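Local coordinates for protein putative laminarinase (Phanerochaete chrysosporium, PDB 2W39) that probably hydrolyses glycosidic bonds of beta-glucans such as laminarin and lichenin, as an extracellular family 16 enzyme of a white rot fungus, at residues 3-8 with 215-220; 79-84 with 189-194; 138-143 with 230-235; 144-149 with 165-170. All coordinates share one frame; numbering follows the deposited sequence.

Contact 1. Residues 3-8 with 215-220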
loop_
_atom_site.group_PDB
_atom_site.type_symbol
_atom_site.label_atom_id
_atom_site.label_comp_id
_atom_site.label_asym_id
_atom_site.label_seq_id
_atom_site.Cartn_x
_atom_site.Cartn_y
_atom_site.Cartn_z
ATOM N N TYR A 3 0.252 -15.518 -16.842
ATOM C CA TYR A 3 1.053 -14.310 -17.049
ATOM C C TYR A 3 2.517 -14.692 -16.938
ATOM O O TYR A 3 2.865 -15.744 -16.369
ATOM C CB TYR A 3 0.737 -13.226 -16.001
ATOM C CG TYR A 3 -0.691 -12.768 -15.921
ATOM C CD1 TYR A 3 -1.110 -11.601 -16.569
ATOM C CD2 TYR A 3 -1.630 -13.453 -15.158
ATOM C CE1 TYR A 3 -2.413 -11.156 -16.469
ATOM C CE2 TYR A 3 -2.940 -13.006 -15.054
ATOM C CZ TYR A 3 -3.311 -11.862 -15.726
ATOM O OH TYR A 3 -4.611 -11.399 -15.650
ATOM N N HIS A 4 3.376 -13.805 -17.423
ATOM C CA HIS A 4 4.814 -14.050 -17.427
ATOM C C HIS A 4 5.539 -12.852 -16.858
ATOM O O HIS A 4 5.088 -11.705 -16.969
ATOM C CB HIS A 4 5.308 -14.383 -18.842
ATOM C CG HIS A 4 4.659 -15.606 -19.384
ATOM N ND1 HIS A 4 3.510 -15.572 -20.146
ATOM C CD2 HIS A 4 4.934 -16.914 -19.173
ATOM C CE1 HIS A 4 3.137 -16.814 -20.428
ATOM N NE2 HIS A 4 3.989 -17.644 -19.854
ATOM N N LEU A 5 6.699 -13.107 -16.279
ATOM C CA LEU A 5 7.444 -12.073 -15.582
ATOM C C LEU A 5 7.740 -10.889 -16.484
ATOM O O LEU A 5 8.194 -11.057 -17.628
ATOM C CB LEU A 5 8.742 -12.673 -15.052
ATOM C CG LEU A 5 9.533 -11.866 -14.047
ATOM C CD1 LEU A 5 8.715 -11.610 -12.755
ATOM C CD2 LEU A 5 10.828 -12.617 -13.750
ATOM N N GLU A 6 7.491 -9.697 -15.953
ATOM C CA GLU A 6 7.737 -8.423 -16.625
ATOM C C GLU A 6 8.831 -7.630 -15.896
ATOM O O GLU A 6 9.663 -6.987 -16.534
ATOM C CB GLU A 6 6.414 -7.633 -16.704
ATOM C CG GLU A 6 6.486 -6.232 -17.269
ATOM C CD GLU A 6 6.936 -6.167 -18.712
ATOM O OE1 GLU A 6 6.879 -7.170 -19.441
ATOM O OE2 GLU A 6 7.333 -5.061 -19.132
ATOM N N ASP A 7 8.799 -7.647 -14.564
ATOM C CA ASP A 7 9.781 -6.963 -13.723
ATOM C C ASP A 7 10.023 -7.773 -12.478
ATOM O O ASP A 7 9.090 -8.289 -11.871
ATOM C CB ASP A 7 9.290 -5.572 -13.321
ATOM C CG ASP A 7 9.156 -4.644 -14.499
ATOM O OD1 ASP A 7 10.200 -4.179 -15.013
ATOM O OD2 ASP A 7 8.012 -4.376 -14.927
ATOM N N ASN A 8 11.285 -7.865 -12.094
ATOM C CA ASN A 8 11.682 -8.573 -10.910
ATOM C C ASN A 8 12.530 -7.630 -10.082
ATOM O O ASN A 8 13.704 -7.405 -10.412
ATOM C CB ASN A 8 12.495 -9.816 -11.293
ATOM C CG ASN A 8 12.841 -10.667 -10.094
ATOM O OD1 ASN A 8 12.296 -10.477 -9.005
ATOM N ND2 ASN A 8 13.772 -11.596 -10.273
ATOM N N GLY A 215 7.779 -16.896 -6.653
ATOM C CA GLY A 215 8.037 -15.992 -7.762
ATOM C C GLY A 215 8.658 -16.582 -9.017
ATOM O O GLY A 215 9.602 -16.011 -9.547
ATOM N N PRO A 216 8.122 -17.710 -9.523
ATOM C CA PRO A 216 8.607 -18.229 -10.799
ATOM C C PRO A 216 8.241 -17.240 -11.900
ATOM O O PRO A 216 7.371 -16.375 -11.718
ATOM C CB PRO A 216 7.790 -19.519 -10.986
ATOM C CG PRO A 216 6.510 -19.236 -10.255
ATOM C CD PRO A 216 7.013 -18.521 -9.012
ATOM N N ALA A 217 8.857 -17.396 -13.061
ATOM C CA ALA A 217 8.617 -16.450 -14.136
ATOM C C ALA A 217 7.266 -16.642 -14.835
ATOM O O ALA A 217 6.820 -15.738 -15.523
ATOM C CB ALA A 217 9.763 -16.455 -15.136
ATOM N N THR A 218 6.634 -17.810 -14.675
ATOM C CA THR A 218 5.295 -18.070 -15.221
ATOM C C THR A 218 4.326 -18.318 -14.067
ATOM O O THR A 218 4.643 -19.097 -13.155
ATOM C CB THR A 218 5.301 -19.293 -16.158
ATOM O OG1 THR A 218 6.177 -19.040 -17.260
ATOM C CG2 THR A 218 3.920 -19.576 -16.675
ATOM N N ILE A 219 3.159 -17.672 -14.111
ATOM C CA ILE A 219 2.143 -17.846 -13.079
ATOM C C ILE A 219 0.794 -18.065 -13.725
ATOM O O ILE A 219 0.595 -17.724 -14.894
ATOM C CB ILE A 219 2.057 -16.641 -12.103
ATOM C CG1 ILE A 219 1.641 -15.358 -12.850
ATOM C CG2 ILE A 219 3.360 -16.484 -11.324
ATOM C CD1 ILE A 219 1.315 -14.182 -11.935
ATOM N N ASN A 220 -0.127 -18.650 -12.961
ATOM C CA ASN A 220 -1.491 -18.829 -13.427
ATOM C C ASN A 220 -2.443 -18.571 -12.261
ATOM O O ASN A 220 -2.523 -19.366 -11.319
ATOM C CB ASN A 220 -1.669 -20.253 -13.970
ATOM C CG ASN A 220 -3.068 -20.518 -14.494
ATOM O OD1 ASN A 220 -3.977 -19.704 -14.357
ATOM N ND2 ASN A 220 -3.239 -21.677 -15.122
#

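Contact 2. Residues 79-84 with 189-194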
loop_
_atom_site.group_PDB
_atom_site.type_symbol
_atom_site.label_atom_id
_atom_site.label_comp_id
_atom_site.label_asym_id
_atom_site.label_seq_id
_atom_site.Cartn_x
_atom_site.Cartn_y
_atom_site.Cartn_z
ATOM N N THR A 79 4.715 2.004 -16.002
ATOM C CA THR A 79 3.291 1.968 -15.714
ATOM C C THR A 79 2.698 0.660 -16.247
ATOM O O THR A 79 3.303 -0.006 -17.096
ATOM C CB THR A 79 2.554 3.158 -16.335
ATOM O OG1 THR A 79 2.745 3.075 -17.743
ATOM C CG2 THR A 79 3.073 4.474 -15.807
ATOM N N TYR A 80 1.501 0.326 -15.769
ATOM C CA TYR A 80 0.890 -0.985 -15.966
ATOM C C TYR A 80 -0.603 -0.847 -16.170
ATOM O O TYR A 80 -1.251 0.008 -15.572
ATOM C CB TYR A 80 1.166 -1.916 -14.753
ATOM C CG TYR A 80 2.644 -2.049 -14.487
ATOM C CD1 TYR A 80 3.417 -2.957 -15.209
ATOM C CD2 TYR A 80 3.282 -1.219 -13.566
ATOM C CE1 TYR A 80 4.782 -3.041 -15.027
ATOM C CE2 TYR A 80 4.647 -1.295 -13.373
ATOM C CZ TYR A 80 5.397 -2.217 -14.091
ATOM O OH TYR A 80 6.756 -2.289 -13.886
ATOM N N THR A 81 -1.151 -1.731 -17.002
ATOM C CA THR A 81 -2.600 -1.820 -17.207
ATOM C C THR A 81 -3.048 -3.213 -16.728
ATOM O O THR A 81 -3.220 -3.405 -15.520
ATOM C CB THR A 81 -3.016 -1.491 -18.654
ATOM O OG1 THR A 81 -2.344 -2.380 -19.557
ATOM C CG2 THR A 81 -2.664 -0.026 -18.987
ATOM N N THR A 82 -3.224 -4.167 -17.642
ATOM C CA THR A 82 -3.517 -5.544 -17.255
ATOM C C THR A 82 -2.222 -6.214 -16.790
ATOM O O THR A 82 -1.239 -6.302 -17.542
ATOM C CB THR A 82 -4.163 -6.291 -18.411
ATOM O OG1 THR A 82 -5.450 -5.708 -18.624
ATOM C CG2 THR A 82 -4.309 -7.774 -18.107
ATOM N N HIS A 83 -2.193 -6.630 -15.521
ATOM C CA HIS A 83 -0.971 -7.156 -14.941
ATOM C C HIS A 83 -1.283 -7.809 -13.610
ATOM O O HIS A 83 -2.396 -7.670 -13.080
ATOM C CB HIS A 83 0.072 -6.042 -14.731
ATOM C CG HIS A 83 -0.255 -5.085 -13.622
ATOM N ND1 HIS A 83 -1.294 -4.180 -13.693
ATOM C CD2 HIS A 83 0.363 -4.849 -12.440
ATOM C CE1 HIS A 83 -1.307 -3.446 -12.590
ATOM N NE2 HIS A 83 -0.313 -3.835 -11.808
ATOM N N VAL A 84 -0.268 -8.505 -13.089
ATOM C CA VAL A 84 -0.287 -8.980 -11.707
ATOM C C VAL A 84 0.932 -8.425 -10.992
ATOM O O VAL A 84 2.041 -8.483 -11.529
ATOM C CB VAL A 84 -0.267 -10.529 -11.625
ATOM C CG1 VAL A 84 -0.326 -10.998 -10.187
ATOM C CG2 VAL A 84 -1.435 -11.118 -12.408
ATOM N N MET A 189 -1.964 -8.670 -6.490
ATOM C CA MET A 189 -3.086 -7.956 -7.095
ATOM C C MET A 189 -3.095 -8.288 -8.573
ATOM O O MET A 189 -2.072 -8.109 -9.242
ATOM C CB MET A 189 -2.937 -6.449 -6.841
ATOM C CG MET A 189 -4.110 -5.564 -7.266
ATOM S SD MET A 189 -4.289 -5.352 -9.058
ATOM C CE MET A 189 -2.782 -4.479 -9.456
ATOM N N GLU A 190 -4.227 -8.803 -9.061
ATOM C CA GLU A 190 -4.457 -9.023 -10.481
ATOM C C GLU A 190 -5.459 -8.003 -10.987
ATOM O O GLU A 190 -6.559 -7.875 -10.445
ATOM C CB GLU A 190 -4.977 -10.447 -10.738
ATOM C CG GLU A 190 -5.302 -10.695 -12.217
ATOM C CD GLU A 190 -5.873 -12.063 -12.512
ATOM O OE1 GLU A 190 -6.284 -12.757 -11.567
ATOM O OE2 GLU A 190 -5.932 -12.423 -13.716
ATOM N N ARG A 191 -5.072 -7.289 -12.044
ATOM C CA ARG A 191 -5.959 -6.336 -12.702
ATOM C C ARG A 191 -6.125 -6.762 -14.156
ATOM O O ARG A 191 -5.154 -6.937 -14.893
ATOM C CB ARG A 191 -5.362 -4.929 -12.660
ATOM C CG ARG A 191 -6.110 -3.957 -13.558
ATOM C CD ARG A 191 -5.625 -2.525 -13.428
ATOM N NE ARG A 191 -5.961 -1.798 -14.648
ATOM C CZ ARG A 191 -5.325 -0.706 -15.056
ATOM N NH1 ARG A 191 -4.420 -0.130 -14.276
ATOM N NH2 ARG A 191 -5.620 -0.185 -16.237
ATOM N N THR A 192 -7.379 -6.905 -14.562
ATOM C CA THR A 192 -7.746 -7.134 -15.947
ATOM C C THR A 192 -8.805 -6.110 -16.343
ATOM O O THR A 192 -9.192 -5.261 -15.539
ATOM C CB THR A 192 -8.302 -8.551 -16.177
ATOM O OG1 THR A 192 -9.623 -8.638 -15.636
ATOM C CG2 THR A 192 -7.392 -9.622 -15.574
ATOM N N ASN A 193 -9.285 -6.190 -17.584
ATOM C CA ASN A 193 -10.387 -5.325 -17.998
ATOM C C ASN A 193 -11.643 -5.598 -17.206
ATOM O O ASN A 193 -12.512 -4.718 -17.104
ATOM C CB ASN A 193 -10.740 -5.533 -19.466
ATOM C CG ASN A 193 -11.774 -4.526 -19.966
ATOM O OD1 ASN A 193 -12.951 -4.862 -20.293
ATOM N ND2 ASN A 193 -11.353 -3.276 -20.022
ATOM N N SER A 194 -11.766 -6.829 -16.715
ATOM C CA SER A 194 -12.986 -7.321 -16.109
ATOM C C SER A 194 -13.062 -7.245 -14.594
ATOM O O SER A 194 -14.144 -7.345 -14.044
ATOM C CB SER A 194 -13.209 -8.782 -16.511
ATOM O OG SER A 194 -13.469 -8.940 -17.900
HETATM O O HOH W 1 -6.594 -3.289 -17.378
#

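Contact 3. Residues 138-143 with 230-235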
loop_
_atom_site.group_PDB
_atom_site.type_symbol
_atom_site.label_atom_id
_atom_site.label_comp_id
_atom_site.label_asym_id
_atom_site.label_seq_id
_atom_site.Cartn_x
_atom_site.Cartn_y
_atom_site.Cartn_z
ATOM N N CYS A 138 -19.015 3.929 -10.979
ATOM C CA CYS A 138 -18.281 2.728 -10.659
ATOM C C CYS A 138 -18.689 2.305 -9.256
ATOM O O CYS A 138 -18.303 2.935 -8.272
ATOM C CB CYS A 138 -16.774 2.975 -10.763
ATOM S SG CYS A 138 -15.770 1.535 -10.352
ATOM N N ALA A 139 -19.444 1.214 -9.171
ATOM C CA ALA A 139 -19.906 0.663 -7.904
ATOM C C ALA A 139 -19.662 -0.847 -7.898
ATOM O O ALA A 139 -19.296 -1.420 -8.936
ATOM C CB ALA A 139 -21.386 0.985 -7.661
ATOM N N MET A 140 -19.894 -1.466 -6.735
ATOM C CA MET A 140 -19.638 -2.880 -6.523
ATOM C C MET A 140 -20.910 -3.550 -6.014
ATOM O O MET A 140 -21.680 -2.944 -5.258
ATOM C CB MET A 140 -18.509 -3.069 -5.504
ATOM C CG MET A 140 -17.163 -2.560 -6.002
ATOM S SD MET A 140 -16.604 -3.535 -7.427
ATOM C CE MET A 140 -15.908 -2.281 -8.511
ATOM N N PRO A 141 -21.139 -4.809 -6.414
ATOM C CA PRO A 141 -22.324 -5.507 -5.945
ATOM C C PRO A 141 -22.230 -5.838 -4.470
ATOM O O PRO A 141 -21.135 -5.984 -3.926
ATOM C CB PRO A 141 -22.374 -6.781 -6.801
ATOM C CG PRO A 141 -21.063 -6.923 -7.419
ATOM C CD PRO A 141 -20.329 -5.629 -7.330
ATOM N N ALA A 142 -23.384 -5.951 -3.821
ATOM C CA ALA A 142 -23.418 -6.219 -2.388
ATOM C C ALA A 142 -22.772 -7.560 -2.032
ATOM O O ALA A 142 -22.146 -7.688 -0.980
ATOM C CB ALA A 142 -24.856 -6.183 -1.880
ATOM N N SER A 143 -22.929 -8.540 -2.916
ATOM C CA SER A 143 -22.383 -9.870 -2.701
ATOM C C SER A 143 -21.529 -10.268 -3.891
ATOM O O SER A 143 -21.986 -10.233 -5.028
ATOM C CB SER A 143 -23.525 -10.879 -2.496
ATOM O OG SER A 143 -23.029 -12.183 -2.235
ATOM N N PHE A 230 -12.375 -8.630 -4.051
ATOM C CA PHE A 230 -12.806 -8.794 -5.444
ATOM C C PHE A 230 -13.610 -7.572 -5.824
ATOM O O PHE A 230 -14.562 -7.178 -5.133
ATOM C CB PHE A 230 -13.672 -10.058 -5.530
ATOM C CG PHE A 230 -14.183 -10.431 -6.922
ATOM C CD1 PHE A 230 -15.384 -11.123 -7.030
ATOM C CD2 PHE A 230 -13.473 -10.160 -8.095
ATOM C CE1 PHE A 230 -15.875 -11.532 -8.259
ATOM C CE2 PHE A 230 -13.955 -10.571 -9.335
ATOM C CZ PHE A 230 -15.165 -11.262 -9.405
ATOM N N PHE A 231 -13.208 -6.982 -6.940
ATOM C CA PHE A 231 -13.862 -5.819 -7.534
ATOM C C PHE A 231 -14.258 -6.210 -8.952
ATOM O O PHE A 231 -13.510 -5.997 -9.904
ATOM C CB PHE A 231 -12.920 -4.620 -7.527
ATOM C CG PHE A 231 -12.488 -4.221 -6.151
ATOM C CD1 PHE A 231 -11.220 -4.569 -5.666
ATOM C CD2 PHE A 231 -13.347 -3.501 -5.317
ATOM C CE1 PHE A 231 -10.838 -4.192 -4.370
ATOM C CE2 PHE A 231 -12.961 -3.124 -4.028
ATOM C CZ PHE A 231 -11.701 -3.471 -3.562
ATOM N N PRO A 232 -15.435 -6.845 -9.105
ATOM C CA PRO A 232 -15.877 -7.281 -10.433
ATOM C C PRO A 232 -16.394 -6.087 -11.241
ATOM O O PRO A 232 -16.532 -4.969 -10.726
ATOM C CB PRO A 232 -17.022 -8.235 -10.104
ATOM C CG PRO A 232 -17.572 -7.708 -8.839
ATOM C CD PRO A 232 -16.377 -7.231 -8.039
ATOM N N ASN A 233 -16.711 -6.338 -12.508
ATOM C CA ASN A 233 -17.222 -5.285 -13.373
ATOM C C ASN A 233 -18.739 -5.202 -13.458
ATOM O O ASN A 233 -19.278 -4.460 -14.285
ATOM C CB ASN A 233 -16.583 -5.370 -14.768
ATOM C CG ASN A 233 -17.033 -6.586 -15.566
ATOM O OD1 ASN A 233 -17.742 -7.458 -15.058
ATOM N ND2 ASN A 233 -16.615 -6.650 -16.827
ATOM N N THR A 234 -19.427 -5.913 -12.571
ATOM C CA THR A 234 -20.888 -5.944 -12.575
ATOM C C THR A 234 -21.516 -4.559 -12.712
ATOM O O THR A 234 -22.474 -4.367 -13.475
ATOM C CB THR A 234 -21.356 -6.580 -11.268
ATOM O OG1 THR A 234 -20.649 -7.809 -11.089
ATOM C CG2 THR A 234 -22.853 -6.849 -11.263
ATOM N N ASN A 235 -20.996 -3.621 -11.915
ATOM C CA ASN A 235 -21.498 -2.254 -11.855
ATOM C C ASN A 235 -20.383 -1.222 -12.059
ATOM O O ASN A 235 -20.481 -0.074 -11.610
ATOM C CB ASN A 235 -22.184 -2.018 -10.511
ATOM C CG ASN A 235 -23.298 -3.016 -10.234
ATOM O OD1 ASN A 235 -23.135 -3.958 -9.448
ATOM N ND2 ASN A 235 -24.443 -2.810 -10.870
HETATM O O HOH W 2 -18.989 -3.886 -10.051
#

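Contact 4. Residues 144-149 with 165-170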
loop_
_atom_site.group_PDB
_atom_site.type_symbol
_atom_site.label_atom_id
_atom_site.label_comp_id
_atom_site.label_asym_id
_atom_site.label_seq_id
_atom_site.Cartn_x
_atom_site.Cartn_y
_atom_site.Cartn_z
ATOM N N ARG A 144 -20.280 -10.649 -3.622
ATOM C CA ARG A 144 -19.428 -11.250 -4.630
ATOM C C ARG A 144 -18.380 -12.102 -3.940
ATOM O O ARG A 144 -18.089 -11.926 -2.759
ATOM C CB ARG A 144 -18.807 -10.185 -5.560
ATOM C CG ARG A 144 -17.725 -9.288 -4.944
ATOM C CD ARG A 144 -18.268 -8.076 -4.209
ATOM N NE ARG A 144 -17.173 -7.119 -4.037
ATOM C CZ ARG A 144 -17.251 -5.964 -3.384
ATOM N NH1 ARG A 144 -18.407 -5.555 -2.849
ATOM N NH2 ARG A 144 -16.160 -5.204 -3.288
ATOM N N THR A 145 -17.813 -13.028 -4.689
ATOM C CA THR A 145 -16.964 -14.047 -4.105
ATOM C C THR A 145 -15.587 -13.506 -3.703
ATOM O O THR A 145 -14.743 -13.183 -4.554
ATOM C CB THR A 145 -16.888 -15.254 -5.047
ATOM O OG1 THR A 145 -18.183 -15.853 -5.061
ATOM C CG2 THR A 145 -15.896 -16.280 -4.559
ATOM N N MET A 146 -15.371 -13.467 -2.389
ATOM C CA MET A 146 -14.112 -13.012 -1.802
ATOM C C MET A 146 -14.135 -13.410 -0.344
ATOM O O MET A 146 -15.204 -13.721 0.201
ATOM C CB MET A 146 -13.960 -11.495 -1.948
ATOM C CG MET A 146 -15.024 -10.692 -1.216
ATOM S SD MET A 146 -14.951 -8.981 -1.733
ATOM C CE MET A 146 -16.236 -8.264 -0.707
ATOM N N THR A 147 -12.974 -13.421 0.305
ATOM C CA THR A 147 -12.931 -13.756 1.730
ATOM C C THR A 147 -13.094 -12.548 2.653
ATOM O O THR A 147 -13.443 -12.697 3.831
ATOM C CB THR A 147 -11.647 -14.486 2.102
ATOM O OG1 THR A 147 -10.567 -13.565 1.943
ATOM C CG2 THR A 147 -11.415 -15.715 1.231
ATOM N N GLY A 148 -12.864 -11.353 2.129
ATOM C CA GLY A 148 -12.996 -10.134 2.910
ATOM C C GLY A 148 -14.413 -9.587 2.968
ATOM O O GLY A 148 -15.355 -10.132 2.366
ATOM N N HIS A 149 -14.546 -8.459 3.656
ATOM C CA HIS A 149 -15.840 -7.857 3.964
ATOM C C HIS A 149 -15.906 -6.454 3.365
ATOM O O HIS A 149 -15.104 -5.593 3.715
ATOM C CB HIS A 149 -16.017 -7.794 5.494
ATOM C CG HIS A 149 -17.107 -6.877 5.941
ATOM N ND1 HIS A 149 -18.435 -7.239 5.906
ATOM C CD2 HIS A 149 -17.069 -5.615 6.430
ATOM C CE1 HIS A 149 -19.173 -6.238 6.353
ATOM N NE2 HIS A 149 -18.369 -5.239 6.674
ATOM N N CYS A 165 -14.370 2.485 -2.780
ATOM C CA CYS A 165 -15.082 1.252 -2.448
ATOM C C CYS A 165 -14.081 0.271 -1.853
ATOM O O CYS A 165 -13.114 -0.114 -2.506
ATOM C CB CYS A 165 -15.757 0.645 -3.674
ATOM S SG CYS A 165 -14.637 0.377 -5.086
ATOM N N GLY A 166 -14.292 -0.059 -0.585
ATOM C CA GLY A 166 -13.303 -0.777 0.221
ATOM C C GLY A 166 -13.724 -2.173 0.624
ATOM O O GLY A 166 -14.919 -2.483 0.697
ATOM N N VAL A 167 -12.722 -2.987 0.930
ATOM C CA VAL A 167 -12.899 -4.321 1.462
ATOM C C VAL A 167 -11.894 -4.479 2.591
ATOM O O VAL A 167 -10.709 -4.162 2.427
ATOM C CB VAL A 167 -12.632 -5.402 0.386
ATOM C CG1 VAL A 167 -12.703 -6.818 0.983
ATOM C CG2 VAL A 167 -13.625 -5.268 -0.776
ATOM N N GLN A 168 -12.367 -4.982 3.732
ATOM C CA GLN A 168 -11.511 -5.284 4.882
ATOM C C GLN A 168 -11.062 -6.744 4.834
ATOM O O GLN A 168 -11.895 -7.643 4.674
ATOM C CB GLN A 168 -12.284 -5.038 6.186
ATOM C CG GLN A 168 -12.812 -3.620 6.356
ATOM C CD GLN A 168 -11.773 -2.666 6.898
ATOM O OE1 GLN A 168 -11.360 -1.721 6.216
ATOM N NE2 GLN A 168 -11.346 -2.897 8.142
ATOM N N ALA A 169 -9.760 -6.995 4.984
ATOM C CA ALA A 169 -9.259 -8.370 5.068
ATOM C C ALA A 169 -9.844 -9.091 6.287
ATOM O O ALA A 169 -10.161 -8.446 7.292
ATOM C CB ALA A 169 -7.756 -8.396 5.125
ATOM N N PRO A 170 -10.000 -10.423 6.206
ATOM C CA PRO A 170 -10.668 -11.141 7.293
ATOM C C PRO A 170 -9.818 -11.433 8.509
ATOM O O PRO A 170 -10.383 -11.836 9.535
ATOM C CB PRO A 170 -11.085 -12.457 6.626
ATOM C CG PRO A 170 -10.055 -12.659 5.546
ATOM C CD PRO A 170 -9.764 -11.290 5.035
HETATM O O HOH W 3 -16.281 -2.735 -1.912
#

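Contact 1. Residues 3-8 with 215-220
Ala-217 O receives the shortest polar bond of this contact, from Leu-5 N at 2.7 Å; the donor lies in the carbonyl plane, but the N-H...O angle is only 140°. A CA-H...O contact from His-4 CA, 3.2 Å from Ala-217 O, adds a second, weaker grip on the same oxygen. Regular pairing is reached at Tyr-3 and Ile-219, an antiparallel hydrogen-bonded pair in which Tyr-3 N gives to Ile-219 O at 3.0 Å and Ile-219 N gives to Tyr-3 O nearly straight, with 172° at the hydrogen. Beside it, His-4 and Thr-218 form a non-hydrogen-bonded pair whose side chains lie alongside and point the same way. The imidazole offers its edge: Thr-218 OG1, set anti to its own carbonyl carbon (chi1 -61°), sits near the ring plane, 3.1 Å from His-4 CD2, and Thr-218 CG2 is 3.7 Å from His-4 NE2. On the other face of the sheet Tyr-3 CB rests 3.9 Å from Ile-219 CG1, and both residues pack on Val-84 and Tyr-297, while Tyr-3 OH is bonded to Glu-190. The chemistry is therefore two-sided: backbone bonds attach the short strand 218-220 to strand 2-9, the polar His-4 and Thr-218 occupy the exposed face, and the largely apolar Tyr-3 and Ile-219 occupy the buried one.

Contact 2. Residues 79-84 with 189-194
Tyr-80 meets the second segment through its carbonyl oxygen, 3.4 Å from Arg-191 NH1, while its CB stands over the centre of the His-83 ring. At Thr-81 the carbonyl oxygen lies over one face of the Arg-191 guanidinium, offset toward the rim, and the 3.3 Å from Thr-81 O to Arg-191 NE is at too poor an angle for a hydrogen bond. That oxygen instead accepts from His-83 ND1 at 2.8 Å; it lies in the ring plane, while the donor stands 54° out of the carbonyl plane, not on a lone pair. Arg-191 runs extended from CG to NE, CG anti to the backbone N (chi1 169°), which carries its guanidinium across Thr-81. Thr-82 OG1 is 3.0 Å from a water, which accepts a weak bond from Arg-191 NE. His-83 pairs with Arg-191 through two backbone bonds; Arg-191 N to His-83 O, 2.9 Å, is straight at 179°. Its ring, held also by Glu-104 at NE2, is touched by Met-189 CE, 3.5 Å from His-83 NE2; bends at chi2 and chi3 bring the methyl there. On the opposite face of the sheet Val-84 CG2 packs 3.9 Å from Glu-190 CG. Because Arg-191 NH1 bonds to Asp-243 O, an alanine at Arg-191 would probably take a donor from that carbonyl and uncover Thr-81 O. Strand 83-89 lies between strands 185-191 and 288-297, with His-83 packing on Val-296; beyond 185-191 comes strand 195-202, where Met-189 touches Ile-196 and Val-198.

Contact 3. Residues 138-143 with 230-235
A join closed by the Cys-138 to Cys-236 disulfide brings Ala-139 against Asn-235 in a loose antiparallel pairing with one sound bond. Ala-139 N gives to Asn-235 O at 2.9 Å, nearly straight at 172°, although the donor stands above the carbonyl plane, off the lone-pair direction. A water completes the join: it donates to Ala-139 O at 2.7 Å and to Pro-232 O, and accepts from Asn-235 N at 2.8 Å. Three backbone polar atoms, drawn from both segments, share this one molecule. The next residue carries the apolar part. Met-140 SD lies beside the Phe-231 ring, 5.2 Å from its centroid and 85° off the normal, so this Met-aromatic contact is made at the ring edge, where Met-140 CG also sits in plane; the two side chains cross at about a right angle. Phe-231 belongs to strand 229-232, at the margin of one sheet of the beta sandwich, and its side chain touches Cys-165 and Val-167 of strand 165-168, in the other sheet. Met-140 also packs on Cys-165, consistent with a place where the two sheets meet. Bends at chi2 (-65°) and chi3 turn the methionine's end back although CB points away, and Met-140 CE comes to 3.5 Å from Pro-232 O. The prolines reach toward each other, Pro-141 CD to Pro-232 CG at 3.8 Å. Thr-234 crosses Pro-141 obliquely, with Thr-234 OG1 3.8 Å from Pro-141 CG, and Asn-235 OD1 lies 3.7 Å from Pro-141 N.

Contact 4. Residues 144-149 with 165-170
Val-167 can be followed outward from CB, which comes within 4.2 Å of His-149 O. CG1, anti to the backbone N (chi1 175°), lies against the main chain at the end of the loop, with Val-167 CG1 3.6 Å from His-149 N. The other branch turns to two side chains: Val-167 CG2 is 3.6 Å from Arg-144 NH2 and 4.0 Å from Met-146 CE. Met-146 and Val-167 meet tip to tip, whereas Arg-144 slides past the valine in the opposite direction. Extended beyond CG, Met-146 carries its methyl over the centre of one face of the Arg-144 guanidinium, with Met-146 CE 3.6 Å above the plane. That flat group is pinned around its edge: Arg-144 NE bonds to Phe-230 O, NH1 to Pro-141 O and Asn-153 OD1, and Arg-144 NH2 gives to an in-plane water at 2.8 Å, which also reaches Gly-166 O. An alanine in place of Met-146 is likely to open a gap over the guanidinium face and take away the sulfur and methyl that meet the two valine branches. At the end of the loop, His-149 and Gln-168 form an antiparallel hydrogen-bonded pair, with Gln-168 N to His-149 O at 2.8 Å and 172°. Gly-148 CA comes 3.2 Å from Gln-168 O, and a side chain there would clash with that oxygen and Val-167 CG1. Antiparallel strand pairing at a sheet margin is what results: strand 149-152 joins 165-168, which strand 129-133 flanks on its other side, within the beta sandwich.

Contacts 1 and 2 belong to the same antiparallel sheet and touch, Asp-7 OD2 meeting Tyr-80 OH in a probable hydrogen bond. Contact 2 is the buried one, built on an arginine and a histidine with second partners, whereas contact 1, whose centre, like that of contact 3, is about 21 Å from the chain centre, has exposed polar residues on one face. Contact 3 reaches the same sheet through strand 229-232, but relies on a water, proline packing and a sulfur-ring edge more than on strand pairing. Contact 4 lies in the other sheet and touches contact 3, where Phe-231 CE2 packs on Cys-165 O. Both are partly buried, and contact 4 has the more regular pairing.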